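Local coordinates for surface layer protein (Geobacillus stearothermophilus, PDB 4UJ7) that probably self-assembles into the crystalline surface layer of the bacterial cell, this piece holding two of its Ig-like domains, the second with bound calcium, at residues V157-E162 / E197-K202; V169-A173 / V185-G190. One frame throughout, in Å; residues are numbered along the deposited sequence.

Interaction 1: residues V157-E162 / E197-K202. With CA (calcium ion), chain D.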
loop_
_atom_site.group_PDB
_atom_site.type_symbol
_atom_site.label_atom_id
_atom_site.label_comp_id
_atom_site.label_asym_id
_atom_site.label_seq_id
_atom_site.Cartn_x
_atom_site.Cartn_y
_atom_site.Cartn_z
ATOM N N VAL A 157 4.540 -8.884 -13.894
ATOM C CA VAL A 157 5.031 -9.967 -13.053
ATOM C C VAL A 157 4.013 -11.100 -13.009
ATOM O O VAL A 157 2.853 -10.926 -13.395
ATOM C CB VAL A 157 5.372 -9.500 -11.608
ATOM C CG1 VAL A 157 6.387 -8.362 -11.604
ATOM C CG2 VAL A 157 4.121 -9.085 -10.832
ATOM N N THR A 158 4.463 -12.266 -12.555
ATOM C CA THR A 158 3.570 -13.362 -12.220
ATOM C C THR A 158 3.779 -13.693 -10.737
ATOM O O THR A 158 4.917 -13.735 -10.265
ATOM C CB THR A 158 3.845 -14.582 -13.125
ATOM O OG1 THR A 158 3.766 -14.164 -14.491
ATOM C CG2 THR A 158 2.834 -15.692 -12.888
ATOM N N ILE A 159 2.678 -13.864 -9.998
ATOM C CA ILE A 159 2.738 -14.181 -8.561
ATOM C C ILE A 159 2.031 -15.515 -8.320
ATOM O O ILE A 159 0.877 -15.700 -8.711
ATOM C CB ILE A 159 2.119 -13.054 -7.692
ATOM C CG1 ILE A 159 2.892 -11.747 -7.935
ATOM C CG2 ILE A 159 2.178 -13.406 -6.206
ATOM C CD1 ILE A 159 2.431 -10.569 -7.102
ATOM N N THR A 160 2.744 -16.440 -7.677
ATOM C CA THR A 160 2.246 -17.794 -7.450
ATOM C C THR A 160 2.513 -18.261 -6.023
ATOM O O THR A 160 3.426 -17.774 -5.353
ATOM C CB THR A 160 2.927 -18.811 -8.394
ATOM O OG1 THR A 160 4.348 -18.760 -8.220
ATOM C CG2 THR A 160 2.574 -18.521 -9.863
ATOM N N SER A 161 1.705 -19.215 -5.573
ATOM C CA SER A 161 1.971 -19.941 -4.338
ATOM C C SER A 161 2.432 -21.346 -4.700
ATOM O O SER A 161 2.414 -21.729 -5.873
ATOM C CB SER A 161 0.698 -20.022 -3.504
ATOM O OG SER A 161 -0.325 -20.697 -4.224
ATOM N N GLU A 162 2.787 -22.133 -3.685
ATOM C CA GLU A 162 3.214 -23.514 -3.917
ATOM C C GLU A 162 2.206 -24.294 -4.781
ATOM O O GLU A 162 0.988 -24.155 -4.622
ATOM C CB GLU A 162 3.470 -24.243 -2.591
ATOM C CG GLU A 162 2.263 -24.273 -1.660
ATOM C CD GLU A 162 2.496 -24.958 -0.337
ATOM O OE1 GLU A 162 3.621 -25.490 -0.119
ATOM O OE2 GLU A 162 1.566 -24.957 0.499
ATOM N N GLU A 197 1.457 -18.034 4.076
ATOM C CA GLU A 197 1.640 -18.643 2.765
ATOM C C GLU A 197 2.607 -17.798 1.947
ATOM O O GLU A 197 2.376 -16.603 1.757
ATOM C CB GLU A 197 0.284 -18.785 2.052
ATOM C CG GLU A 197 0.336 -19.504 0.700
ATOM C CD GLU A 197 0.455 -21.012 0.788
ATOM O OE1 GLU A 197 0.774 -21.559 1.867
ATOM O OE2 GLU A 197 0.198 -21.668 -0.245
ATOM N N THR A 198 3.693 -18.407 1.482
ATOM C CA THR A 198 4.720 -17.710 0.715
ATOM C C THR A 198 4.305 -17.536 -0.746
ATOM O O THR A 198 4.032 -18.520 -1.445
ATOM C CB THR A 198 6.075 -18.455 0.812
ATOM O OG1 THR A 198 6.453 -18.516 2.186
ATOM C CG2 THR A 198 7.166 -17.714 0.041
ATOM N N LEU A 199 4.257 -16.288 -1.212
ATOM C CA LEU A 199 4.060 -16.013 -2.632
ATOM C C LEU A 199 5.356 -15.633 -3.302
ATOM O O LEU A 199 6.117 -14.837 -2.778
ATOM C CB LEU A 199 3.034 -14.894 -2.836
ATOM C CG LEU A 199 1.695 -15.086 -2.129
ATOM C CD1 LEU A 199 0.762 -13.907 -2.402
ATOM C CD2 LEU A 199 1.038 -16.399 -2.555
ATOM N N THR A 200 5.586 -16.192 -4.485
ATOM C CA THR A 200 6.804 -15.923 -5.255
ATOM C C THR A 200 6.490 -14.997 -6.413
ATOM O O THR A 200 5.539 -15.234 -7.171
ATOM C CB THR A 200 7.455 -17.240 -5.743
ATOM O OG1 THR A 200 7.721 -18.059 -4.598
ATOM C CG2 THR A 200 8.769 -16.975 -6.475
ATOM N N VAL A 201 7.296 -13.941 -6.552
ATOM C CA VAL A 201 7.089 -12.946 -7.590
ATOM C C VAL A 201 8.161 -13.108 -8.671
ATOM O O VAL A 201 9.356 -13.023 -8.373
ATOM C CB VAL A 201 7.206 -11.523 -6.993
ATOM C CG1 VAL A 201 6.935 -10.471 -8.049
ATOM C CG2 VAL A 201 6.264 -11.347 -5.805
ATOM N N LYS A 202 7.723 -13.328 -9.905
ATOM C CA LYS A 202 8.636 -13.562 -11.027
ATOM C C LYS A 202 8.410 -12.562 -12.148
ATOM O O LYS A 202 7.281 -12.159 -12.413
ATOM C CB LYS A 202 8.453 -14.984 -11.572
ATOM C CG LYS A 202 8.988 -16.073 -10.648
ATOM C CD LYS A 202 9.101 -17.384 -11.404
ATOM C CE LYS A 202 9.156 -18.567 -10.458
ATOM N NZ LYS A 202 8.854 -19.811 -11.218
HETATM CA CA CA D . -0.316 -23.765 1.028
HETATM O O HOH W 1 5.594 -16.714 -9.838
HETATM O O HOH W 2 -1.892 -21.314 -1.942
HETATM O O HOH W 3 3.188 -21.101 -1.003
HETATM O O HOH W 4 -1.332 -24.038 -1.147
#
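Four backbone hydrogen bonds zip 157-162 to 197-202 as antiparallel strands. Thr-158 with Lys-202 and Thr-160 with Thr-200 are the hydrogen-bonded pairs, the shortest links being Thr-158 N to Lys-202 O and Thr-160 O to Thr-200 N, each 2.8 Å. Ile-159 and Val-201 form the non-hydrogen-bonded pair between them.

The apolar contacts lie on one face. Ile-159 and Val-201 run side by side, CG1 of Ile-159 4.0 Å from CG2 of Val-201, while the other branch of Ile-159, CG2, turned anti to its own nitrogen, meets CB of Leu-199 at 3.8 Å. Leu-138 of strand 135-144, in the facing sheet, packs on both Ile-159 and Leu-199. On the reverse face, water links Thr-160 OG1 to Thr-200 O.

Beyond Thr-160 the direct bonds give way to water and metal. One water accepts from Glu-162 N and donates to Thr-198 O; another joins Ser-161 OG to Glu-197 OE2. Glu-197, bent about CB-CG (chi2 77°), grips the calcium with both oxygens, OE1 at 2.6 Å and OE2 at 2.5 Å. Glu-162 uses OE2 alone, 2.3 Å from the metal, its OE1 being taken by Thr-166. The two carboxylate planes stand 74° apart. This is an edge-strand pairing of an Ig-like (BIG2) beta sandwich, closed at one end by a calcium site that Asp-165, Asn-167, Val-169 and a water complete.

Interaction 2: residues V169-A173 / V185-G190. With CA (calcium ion), chain D.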
loop_
_atom_site.group_PDB
_atom_site.type_symbol
_atom_site.label_atom_id
_atom_site.label_comp_id
_atom_site.label_asym_id
_atom_site.label_seq_id
_atom_site.Cartn_x
_atom_site.Cartn_y
_atom_site.Cartn_z
ATOM N N VAL A 169 -3.024 -23.912 4.056
ATOM C CA VAL A 169 -3.352 -22.521 3.706
ATOM C C VAL A 169 -3.296 -22.439 2.197
ATOM O O VAL A 169 -2.255 -22.691 1.590
ATOM C CB VAL A 169 -2.347 -21.521 4.327
ATOM C CG1 VAL A 169 -2.759 -20.076 4.039
ATOM C CG2 VAL A 169 -2.248 -21.737 5.831
ATOM N N ILE A 170 -4.430 -22.082 1.598
ATOM C CA ILE A 170 -4.577 -22.144 0.147
ATOM C C ILE A 170 -5.195 -20.839 -0.335
ATOM O O ILE A 170 -6.294 -20.451 0.125
ATOM C CB ILE A 170 -5.411 -23.376 -0.294
ATOM C CG1 ILE A 170 -4.922 -24.637 0.442
ATOM C CG2 ILE A 170 -5.294 -23.549 -1.802
ATOM C CD1 ILE A 170 -5.892 -25.804 0.388
ATOM N N VAL A 171 -4.486 -20.164 -1.245
ATOM C CA VAL A 171 -4.965 -18.878 -1.770
ATOM C C VAL A 171 -4.912 -18.823 -3.290
ATOM O O VAL A 171 -4.140 -19.559 -3.918
ATOM C CB VAL A 171 -4.174 -17.673 -1.196
ATOM C CG1 VAL A 171 -4.317 -17.597 0.313
ATOM C CG2 VAL A 171 -2.704 -17.741 -1.575
ATOM N N ASN A 172 -5.759 -17.973 -3.857
ATOM C CA ASN A 172 -5.701 -17.640 -5.282
ATOM C C ASN A 172 -5.096 -16.276 -5.471
ATOM O O ASN A 172 -5.302 -15.393 -4.644
ATOM C CB ASN A 172 -7.098 -17.669 -5.902
ATOM C CG ASN A 172 -7.513 -19.069 -6.343
ATOM O OD1 ASN A 172 -6.677 -19.887 -6.750
ATOM N ND2 ASN A 172 -8.802 -19.344 -6.275
ATOM N N ALA A 173 -4.339 -16.112 -6.551
ATOM C CA ALA A 173 -3.685 -14.844 -6.880
ATOM C C ALA A 173 -4.108 -14.471 -8.279
ATOM O O ALA A 173 -3.918 -15.265 -9.223
ATOM C CB ALA A 173 -2.176 -14.989 -6.801
ATOM N N VAL A 185 -4.574 -9.422 -6.625
ATOM C CA VAL A 185 -5.548 -9.636 -5.557
ATOM C C VAL A 185 -5.458 -11.082 -5.107
ATOM O O VAL A 185 -5.599 -12.013 -5.913
ATOM C CB VAL A 185 -6.966 -9.272 -6.023
ATOM C CG1 VAL A 185 -7.978 -9.512 -4.908
ATOM C CG2 VAL A 185 -7.016 -7.818 -6.479
ATOM N N ILE A 186 -5.223 -11.250 -3.810
ATOM C CA ILE A 186 -5.070 -12.573 -3.204
ATOM C C ILE A 186 -6.328 -12.878 -2.380
ATOM O O ILE A 186 -6.745 -12.065 -1.548
ATOM C CB ILE A 186 -3.821 -12.607 -2.273
ATOM C CG1 ILE A 186 -2.599 -11.894 -2.898
ATOM C CG2 ILE A 186 -3.504 -14.053 -1.892
ATOM C CD1 ILE A 186 -2.192 -12.438 -4.252
ATOM N N THR A 187 -6.930 -14.044 -2.597
ATOM C CA THR A 187 -8.135 -14.436 -1.847
ATOM C C THR A 187 -8.010 -15.872 -1.351
ATOM O O THR A 187 -7.201 -16.648 -1.869
ATOM C CB THR A 187 -9.389 -14.326 -2.722
ATOM O OG1 THR A 187 -9.179 -15.065 -3.932
ATOM C CG2 THR A 187 -9.727 -12.849 -3.055
ATOM N N ASP A 188 -8.798 -16.221 -0.337
ATOM C CA ASP A 188 -8.854 -17.598 0.189
ATOM C C ASP A 188 -9.396 -18.527 -0.895
ATOM O O ASP A 188 -10.299 -18.168 -1.649
ATOM C CB ASP A 188 -9.767 -17.631 1.410
ATOM C CG ASP A 188 -9.742 -18.959 2.147
ATOM O OD1 ASP A 188 -8.785 -19.736 1.988
ATOM O OD2 ASP A 188 -10.678 -19.183 2.962
ATOM N N ASN A 189 -8.816 -19.723 -0.963
ATOM C CA ASN A 189 -9.319 -20.799 -1.821
ATOM C C ASN A 189 -9.380 -22.106 -1.039
ATOM O O ASN A 189 -8.655 -23.051 -1.334
ATOM C CB ASN A 189 -8.397 -20.964 -3.039
ATOM C CG ASN A 189 -8.938 -21.964 -4.052
ATOM O OD1 ASN A 189 -10.148 -22.149 -4.174
ATOM N ND2 ASN A 189 -8.035 -22.603 -4.789
ATOM N N GLY A 190 -10.250 -22.151 -0.041
ATOM C CA GLY A 190 -10.464 -23.372 0.757
ATOM C C GLY A 190 -9.416 -23.713 1.801
ATOM O O GLY A 190 -9.210 -24.899 2.098
HETATM CA CA CA D . -0.316 -23.765 1.028
HETATM O O HOH W 5 -5.143 -21.998 -5.060
HETATM O O HOH W 6 -9.977 -17.538 -4.387
HETATM O O HOH W 4 -1.332 -24.038 -1.147
#
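Asn-172 and Thr-187 make the hydrogen-bonded pair at the middle of the contact: Asn-172 N reaches Thr-187 O at 2.8 Å and Thr-187 N reaches Asn-172 O at 2.9 Å. A third bond, from Asn-189 N to Ile-170 O (2.8 Å), prolongs the ladder past the regular strands.

On the face of Ala-173 and Ile-186, the isoleucine uses two branches: CD1 lies 3.6 Å from CB of Ala-173, and CG2 presses 3.7 Å from CB of Val-171. With chi1 at -43° and chi2 at -56°, the chain folds so that CD1 comes back toward the neighbouring strand. Leu-138, Ile-123 and Leu-199 surround Ile-186 in the core. Shortening Ile-186 to an alanine is likely to open a gap beneath Val-171 and Ala-173 and deprive Leu-138 and Leu-199 of a packing partner.

On the other face the amides of Asn-172 and Asn-189 overlap, their planes 27° apart and ND2 of Asn-172 3.4 Å from CG of Asn-189. One water bridges the two amides, donating to Val-171 O and Asn-172 OD1 and accepting from Asn-189 ND2; a second accepts from Asn-172 ND2, donates to Asp-188 O and bonds Thr-187 OG1.

Farther out, Ser-191 OG bonds both Ile-170 N and Asp-188 OD1, tying the two strand ends together, and Val-169 O binds calcium at 2.3 Å. The hairpin is therefore apolar on its inner face, while on its outer face water at both ends of the Asn-172 amide, and on ND2 of Asn-189, probably helps to set how the two amides are turned, and the metal secures the chain just before the first strand.

In the fold
Interaction 2 is nested along the chain inside the loop closed by interaction 1: strand 158-160 leads to the hairpin of strands 171-178 and 181-188, and strand 195-203 follows. The two contacts belong to different sheets of the second Ig-like domain, interaction 1 to the sheet that includes 122-124 and 206-216, interaction 2 to the one that includes 135-144. Their centres are 12 Å apart, and Leu-199 CD1 meets Ile-186 CD1 at 3.8 Å between the sheets. One calcium ion and one of its waters are common to both, so the metal ties the two sheets together at that end of the sandwich, which probably helps to stiffen the domain.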